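Local coordinates for protein glucokinase (Streptomyces griseus, PDB 3VGL) that probably phosphorylates D-glucose to glucose 6-phosphate at the expense of ATP, as a ROK family glucokinase, at residues A[188-202]-A[218-232]. Sequence-based numbering, arbitrary orientation.
Sequences AKQRANATPENAAVL and ISEAARQGDPVAVDS. With ANP (phosphoaminophosphonic acid-adenylate ester), chain E.
Ile218 sets its CD1 against the methyl of Ala188, 3.5 Å from CB, while its CG1 packs on Leu202 CD1. One residue on, Ser219 OG donates a 2.6 Å hydrogen bond to N1 of the ANP adenine. Ala221 CB packs against Leu202 CA and CB. After the Schellman turn at Gly225, Asp226 N-caps the helix that starts at 227. With CG anti to the backbone N (chi1 179°), its carboxylate is carried toward 199-202: OD2 uses its anti lone pair on Ala229 N, while OD1, met from above the carboxylate plane, accepts from Leu202 N at 2.9 Å, in the first turn of the other helix, and from a water that Val201 N donates to. An alanine here would probably leave Leu202 N and Ala229 N without their acceptor and free the helix starting at 200 to shift. Val228 N bonds to Asn198 O at 3.3 Å, and the Val228 side chain is a knob among Ala188, Arg191, Ala192 and Leu202, Val228 CG1 lying 3.7 Å from Arg191 CB. Asp231 OD2 forms a salt bridge with Arg191 NE, 2.8 Å away near the guanidinium plane. Ser232 OG, bonded back to Val228 O, nestles against Ala188 CA. Helices 188-194 and 227-232 run roughly antiparallel (145°), axes approaching to 9.0 Å, in a helical part of the actin-like ROK fold that, within these segments, reaches the adenine through Ser219 alone.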
loop_
_atom_site.group_PDB
_atom_site.type_symbol
_atom_site.label_atom_id
_atom_site.label_comp_id
_atom_site.label_asym_id
_atom_site.label_seq_id
_atom_site.Cartn_x
_atom_site.Cartn_y
_atom_site.Cartn_z
ATOM N N ALA A 188 -1.509 19.285 -8.071
ATOM C CA ALA A 188 -1.198 20.266 -9.116
ATOM C C ALA A 188 0.215 20.796 -9.006
ATOM O O ALA A 188 0.870 21.010 -10.028
ATOM C CB ALA A 188 -2.186 21.384 -9.091
ATOM N N LYS A 189 0.686 21.023 -7.781
ATOM C CA LYS A 189 2.060 21.489 -7.602
ATOM C C LYS A 189 3.081 20.432 -8.014
ATOM O O LYS A 189 4.098 20.772 -8.621
ATOM C CB LYS A 189 2.316 21.982 -6.176
ATOM C CG LYS A 189 1.596 23.292 -5.855
ATOM C CD LYS A 189 1.878 23.783 -4.442
ATOM C CE LYS A 189 1.233 25.152 -4.226
ATOM N NZ LYS A 189 1.515 25.734 -2.884
ATOM N N GLN A 190 2.812 19.166 -7.681
ATOM C CA GLN A 190 3.633 18.039 -8.152
ATOM C C GLN A 190 3.730 18.040 -9.678
ATOM O O GLN A 190 4.824 17.917 -10.240
ATOM C CB GLN A 190 3.052 16.685 -7.706
ATOM C CG GLN A 190 3.265 16.286 -6.240
ATOM C CD GLN A 190 2.661 14.901 -5.873
ATOM O OE1 GLN A 190 1.784 14.361 -6.570
ATOM N NE2 GLN A 190 3.119 14.344 -4.752
ATOM N N ARG A 191 2.585 18.188 -10.340
ATOM C CA ARG A 191 2.512 18.053 -11.791
ATOM C C ARG A 191 3.058 19.276 -12.505
ATOM O O ARG A 191 3.704 19.151 -13.557
ATOM C CB ARG A 191 1.087 17.719 -12.238
ATOM C CG ARG A 191 0.699 16.284 -11.888
ATOM C CD ARG A 191 -0.799 16.077 -11.708
ATOM N NE ARG A 191 -1.114 14.678 -11.351
ATOM C CZ ARG A 191 -0.810 14.121 -10.176
ATOM N NH1 ARG A 191 -0.190 14.816 -9.232
ATOM N NH2 ARG A 191 -1.107 12.842 -9.940
ATOM N N ALA A 192 2.812 20.456 -11.942
ATOM C CA ALA A 192 3.350 21.690 -12.532
ATOM C C ALA A 192 4.868 21.762 -12.374
ATOM O O ALA A 192 5.568 22.299 -13.253
ATOM C CB ALA A 192 2.684 22.921 -11.932
ATOM N N ASN A 193 5.379 21.216 -11.268
ATOM C CA ASN A 193 6.818 21.144 -11.073
ATOM C C ASN A 193 7.487 20.176 -12.051
ATOM O O ASN A 193 8.567 20.468 -12.570
ATOM C CB ASN A 193 7.196 20.793 -9.636
ATOM C CG ASN A 193 8.697 20.719 -9.448
ATOM O OD1 ASN A 193 9.390 21.736 -9.525
ATOM N ND2 ASN A 193 9.214 19.507 -9.248
ATOM N N ALA A 194 6.846 19.037 -12.297
ATOM C CA ALA A 194 7.375 18.036 -13.229
ATOM C C ALA A 194 7.307 18.490 -14.699
ATOM O O ALA A 194 8.284 18.339 -15.449
ATOM C CB ALA A 194 6.656 16.724 -13.052
ATOM N N THR A 195 6.155 19.025 -15.110
ATOM C CA THR A 195 5.924 19.407 -16.514
ATOM C C THR A 195 5.272 20.795 -16.611
ATOM O O THR A 195 4.075 20.901 -16.923
ATOM C CB THR A 195 5.023 18.386 -17.247
ATOM O OG1 THR A 195 3.730 18.352 -16.628
ATOM C CG2 THR A 195 5.621 16.972 -17.225
ATOM N N PRO A 196 6.056 21.862 -16.345
ATOM C CA PRO A 196 5.542 23.238 -16.366
ATOM C C PRO A 196 4.995 23.650 -17.733
ATOM O O PRO A 196 4.095 24.493 -17.809
ATOM C CB PRO A 196 6.772 24.077 -16.008
ATOM C CG PRO A 196 7.937 23.224 -16.386
ATOM C CD PRO A 196 7.501 21.831 -16.048
ATOM N N GLU A 197 5.529 23.045 -18.790
ATOM C CA GLU A 197 5.073 23.300 -20.159
ATOM C C GLU A 197 3.615 22.872 -20.385
ATOM O O GLU A 197 2.962 23.339 -21.313
ATOM C CB GLU A 197 6.018 22.644 -21.181
ATOM C CG GLU A 197 5.913 21.115 -21.314
ATOM C CD GLU A 197 6.659 20.329 -20.231
ATOM O OE1 GLU A 197 7.224 20.931 -19.287
ATOM O OE2 GLU A 197 6.684 19.080 -20.340
ATOM N N ASN A 198 3.116 21.977 -19.533
ATOM C CA ASN A 198 1.715 21.574 -19.587
ATOM C C ASN A 198 0.850 22.304 -18.552
ATOM O O ASN A 198 -0.328 21.971 -18.365
ATOM C CB ASN A 198 1.590 20.054 -19.417
ATOM C CG ASN A 198 1.970 19.283 -20.676
ATOM O OD1 ASN A 198 1.886 19.800 -21.794
ATOM N ND2 ASN A 198 2.374 18.027 -20.496
ATOM N N ALA A 199 1.443 23.306 -17.897
ATOM C CA ALA A 199 0.774 24.068 -16.839
ATOM C C ALA A 199 0.747 25.576 -17.101
ATOM O O ALA A 199 0.492 26.361 -16.181
ATOM C CB ALA A 199 1.435 23.784 -15.490
ATOM N N ALA A 200 1.003 25.981 -18.346
ATOM C CA ALA A 200 1.115 27.404 -18.681
ATOM C C ALA A 200 -0.080 28.251 -18.225
ATOM O O ALA A 200 0.104 29.302 -17.592
ATOM C CB ALA A 200 1.369 27.589 -20.178
ATOM N N VAL A 201 -1.289 27.788 -18.543
ATOM C CA VAL A 201 -2.519 28.467 -18.125
ATOM C C VAL A 201 -2.635 28.523 -16.596
ATOM O O VAL A 201 -2.913 29.579 -16.022
ATOM C CB VAL A 201 -3.776 27.818 -18.770
ATOM C CG1 VAL A 201 -5.064 28.340 -18.129
ATOM C CG2 VAL A 201 -3.792 28.061 -20.274
ATOM N N LEU A 202 -2.400 27.389 -15.935
ATOM C CA LEU A 202 -2.473 27.339 -14.479
ATOM C C LEU A 202 -1.524 28.327 -13.817
ATOM O O LEU A 202 -1.935 29.101 -12.952
ATOM C CB LEU A 202 -2.208 25.910 -13.973
ATOM C CG LEU A 202 -2.072 25.647 -12.469
ATOM C CD1 LEU A 202 -3.332 26.053 -11.753
ATOM C CD2 LEU A 202 -1.766 24.177 -12.232
ATOM N N ILE A 218 -6.566 26.149 -9.962
ATOM C CA ILE A 218 -6.629 24.811 -10.553
ATOM C C ILE A 218 -7.984 24.576 -11.215
ATOM O O ILE A 218 -8.062 24.054 -12.331
ATOM C CB ILE A 218 -6.343 23.711 -9.485
ATOM C CG1 ILE A 218 -4.988 23.951 -8.823
ATOM C CG2 ILE A 218 -6.397 22.291 -10.104
ATOM C CD1 ILE A 218 -4.777 23.156 -7.524
ATOM N N SER A 219 -9.045 25.010 -10.543
ATOM C CA SER A 219 -10.404 24.878 -11.061
ATOM C C SER A 219 -10.583 25.675 -12.357
ATOM O O SER A 219 -10.994 25.113 -13.378
ATOM C CB SER A 219 -11.415 25.342 -10.015
ATOM O OG SER A 219 -11.462 24.408 -8.934
ATOM N N GLU A 220 -10.240 26.959 -12.314
ATOM C CA GLU A 220 -10.354 27.813 -13.496
ATOM C C GLU A 220 -9.503 27.285 -14.656
ATOM O O GLU A 220 -9.973 27.221 -15.799
ATOM C CB GLU A 220 -10.004 29.275 -13.162
ATOM C CG GLU A 220 -10.206 30.281 -14.325
ATOM C CD GLU A 220 -11.518 30.091 -15.099
ATOM O OE1 GLU A 220 -12.552 29.717 -14.499
ATOM O OE2 GLU A 220 -11.521 30.332 -16.329
ATOM N N ALA A 221 -8.258 26.911 -14.363
ATOM C CA ALA A 221 -7.377 26.345 -15.380
ATOM C C ALA A 221 -7.933 25.060 -15.996
ATOM O O ALA A 221 -7.882 24.884 -17.209
ATOM C CB ALA A 221 -5.974 26.125 -14.823
ATOM N N ALA A 222 -8.479 24.164 -15.167
ATOM C CA ALA A 222 -9.109 22.950 -15.693
ATOM C C ALA A 222 -10.290 23.253 -16.628
ATOM O O ALA A 222 -10.455 22.587 -17.651
ATOM C CB ALA A 222 -9.527 21.990 -14.544
ATOM N N ARG A 223 -11.094 24.262 -16.291
ATOM C CA ARG A 223 -12.197 24.678 -17.168
ATOM C C ARG A 223 -11.670 25.084 -18.530
ATOM O O ARG A 223 -12.325 24.853 -19.551
ATOM C CB ARG A 223 -12.964 25.864 -16.593
ATOM C CG ARG A 223 -13.885 25.503 -15.491
ATOM C CD ARG A 223 -14.838 26.628 -15.111
ATOM N NE ARG A 223 -15.386 26.275 -13.806
ATOM C CZ ARG A 223 -16.351 25.378 -13.615
ATOM N NH1 ARG A 223 -16.915 24.758 -14.646
ATOM N NH2 ARG A 223 -16.734 25.085 -12.369
ATOM N N GLN A 224 -10.494 25.709 -18.535
ATOM C CA GLN A 224 -9.867 26.179 -19.774
ATOM C C GLN A 224 -9.051 25.079 -20.457
ATOM O O GLN A 224 -8.446 25.305 -21.508
ATOM C CB GLN A 224 -8.989 27.403 -19.496
ATOM C CG GLN A 224 -9.771 28.661 -19.125
ATOM C CD GLN A 224 -8.877 29.840 -18.759
ATOM O OE1 GLN A 224 -9.185 30.602 -17.840
ATOM N NE2 GLN A 224 -7.765 29.991 -19.470
ATOM N N GLY A 225 -9.028 23.895 -19.849
ATOM C CA GLY A 225 -8.416 22.710 -20.449
ATOM C C GLY A 225 -6.932 22.536 -20.178
ATOM O O GLY A 225 -6.269 21.767 -20.874
ATOM N N ASP A 226 -6.417 23.245 -19.169
ATOM C CA ASP A 226 -5.021 23.114 -18.752
ATOM C C ASP A 226 -4.786 21.650 -18.379
ATOM O O ASP A 226 -5.454 21.136 -17.472
ATOM C CB ASP A 226 -4.739 24.042 -17.559
ATOM C CG ASP A 226 -3.307 23.951 -17.056
ATOM O OD1 ASP A 226 -2.498 24.837 -17.383
ATOM O OD2 ASP A 226 -2.981 23.003 -16.316
ATOM N N PRO A 227 -3.873 20.958 -19.096
ATOM C CA PRO A 227 -3.703 19.509 -18.901
ATOM C C PRO A 227 -3.288 19.119 -17.486
ATOM O O PRO A 227 -3.775 18.106 -16.964
ATOM C CB PRO A 227 -2.596 19.138 -19.892
ATOM C CG PRO A 227 -2.593 20.220 -20.895
ATOM C CD PRO A 227 -3.029 21.467 -20.197
ATOM N N VAL A 228 -2.394 19.900 -16.885
ATOM C CA VAL A 228 -1.929 19.623 -15.518
ATOM C C VAL A 228 -3.085 19.782 -14.536
ATOM O O VAL A 228 -3.233 18.970 -13.613
ATOM C CB VAL A 228 -0.708 20.505 -15.133
ATOM C CG1 VAL A 228 -0.594 20.680 -13.603
ATOM C CG2 VAL A 228 0.574 19.905 -15.711
ATOM N N ALA A 229 -3.913 20.803 -14.732
ATOM C CA ALA A 229 -5.062 21.004 -13.845
ATOM C C ALA A 229 -6.083 19.872 -14.010
ATOM O O ALA A 229 -6.611 19.360 -13.028
ATOM C CB ALA A 229 -5.696 22.363 -14.091
ATOM N N VAL A 230 -6.352 19.487 -15.256
ATOM C CA VAL A 230 -7.268 18.379 -15.542
ATOM C C VAL A 230 -6.754 17.093 -14.895
ATOM O O VAL A 230 -7.532 16.355 -14.250
ATOM C CB VAL A 230 -7.499 18.236 -17.079
ATOM C CG1 VAL A 230 -8.264 16.955 -17.419
ATOM C CG2 VAL A 230 -8.229 19.461 -17.604
ATOM N N ASP A 231 -5.446 16.844 -15.019
ATOM C CA ASP A 231 -4.825 15.649 -14.419
ATOM C C ASP A 231 -4.911 15.629 -12.883
ATOM O O ASP A 231 -5.057 14.558 -12.262
ATOM C CB ASP A 231 -3.365 15.493 -14.838
ATOM C CG ASP A 231 -2.842 14.085 -14.599
ATOM O OD1 ASP A 231 -3.542 13.133 -15.018
ATOM O OD2 ASP A 231 -1.752 13.927 -13.988
ATOM N N SER A 232 -4.804 16.805 -12.279
ATOM C CA SER A 232 -4.897 16.931 -10.815
ATOM C C SER A 232 -6.307 16.574 -10.330
ATOM O O SER A 232 -6.476 15.906 -9.287
ATOM C CB SER A 232 -4.523 18.340 -10.357
ATOM O OG SER A 232 -3.237 18.695 -10.826
HETATM P PB ANP E . -12.297 25.307 4.845
HETATM O O1B ANP E . -11.661 23.914 4.859
HETATM O O2B ANP E . -11.585 26.358 5.647
HETATM N N3B ANP E . -13.907 25.200 5.425
HETATM P PA ANP E . -12.636 25.195 1.944
HETATM O O1A ANP E . -12.768 26.328 0.922
HETATM O O2A ANP E . -13.749 24.209 2.120
HETATM O O3A ANP E . -12.244 25.886 3.349
HETATM O "O5'" ANP E . -11.304 24.346 1.637
HETATM C "C5'" ANP E . -10.034 24.976 1.436
HETATM C "C4'" ANP E . -9.173 24.094 0.557
HETATM O "O4'" ANP E . -9.880 23.753 -0.643
HETATM C "C3'" ANP E . -7.931 24.837 0.132
HETATM O "O3'" ANP E . -6.924 23.856 -0.132
HETATM C "C2'" ANP E . -8.385 25.468 -1.159
HETATM O "O2'" ANP E . -7.299 25.758 -2.022
HETATM C "C1'" ANP E . -9.317 24.429 -1.765
HETATM N N9 ANP E . -10.450 25.063 -2.462
HETATM C C8 ANP E . -11.441 25.801 -1.929
HETATM N N7 ANP E . -12.317 26.209 -2.903
HETATM C C5 ANP E . -11.865 25.686 -4.056
HETATM C C6 ANP E . -12.269 25.712 -5.490
HETATM N N6 ANP E . -13.383 26.379 -5.890
HETATM N N1 ANP E . -11.508 25.017 -6.362
HETATM C C2 ANP E . -10.387 24.337 -6.018
HETATM N N3 ANP E . -9.959 24.285 -4.735
HETATM C C4 ANP E . -10.643 24.929 -3.768
HETATM O O HOH W 1 -1.841 25.107 -19.845
#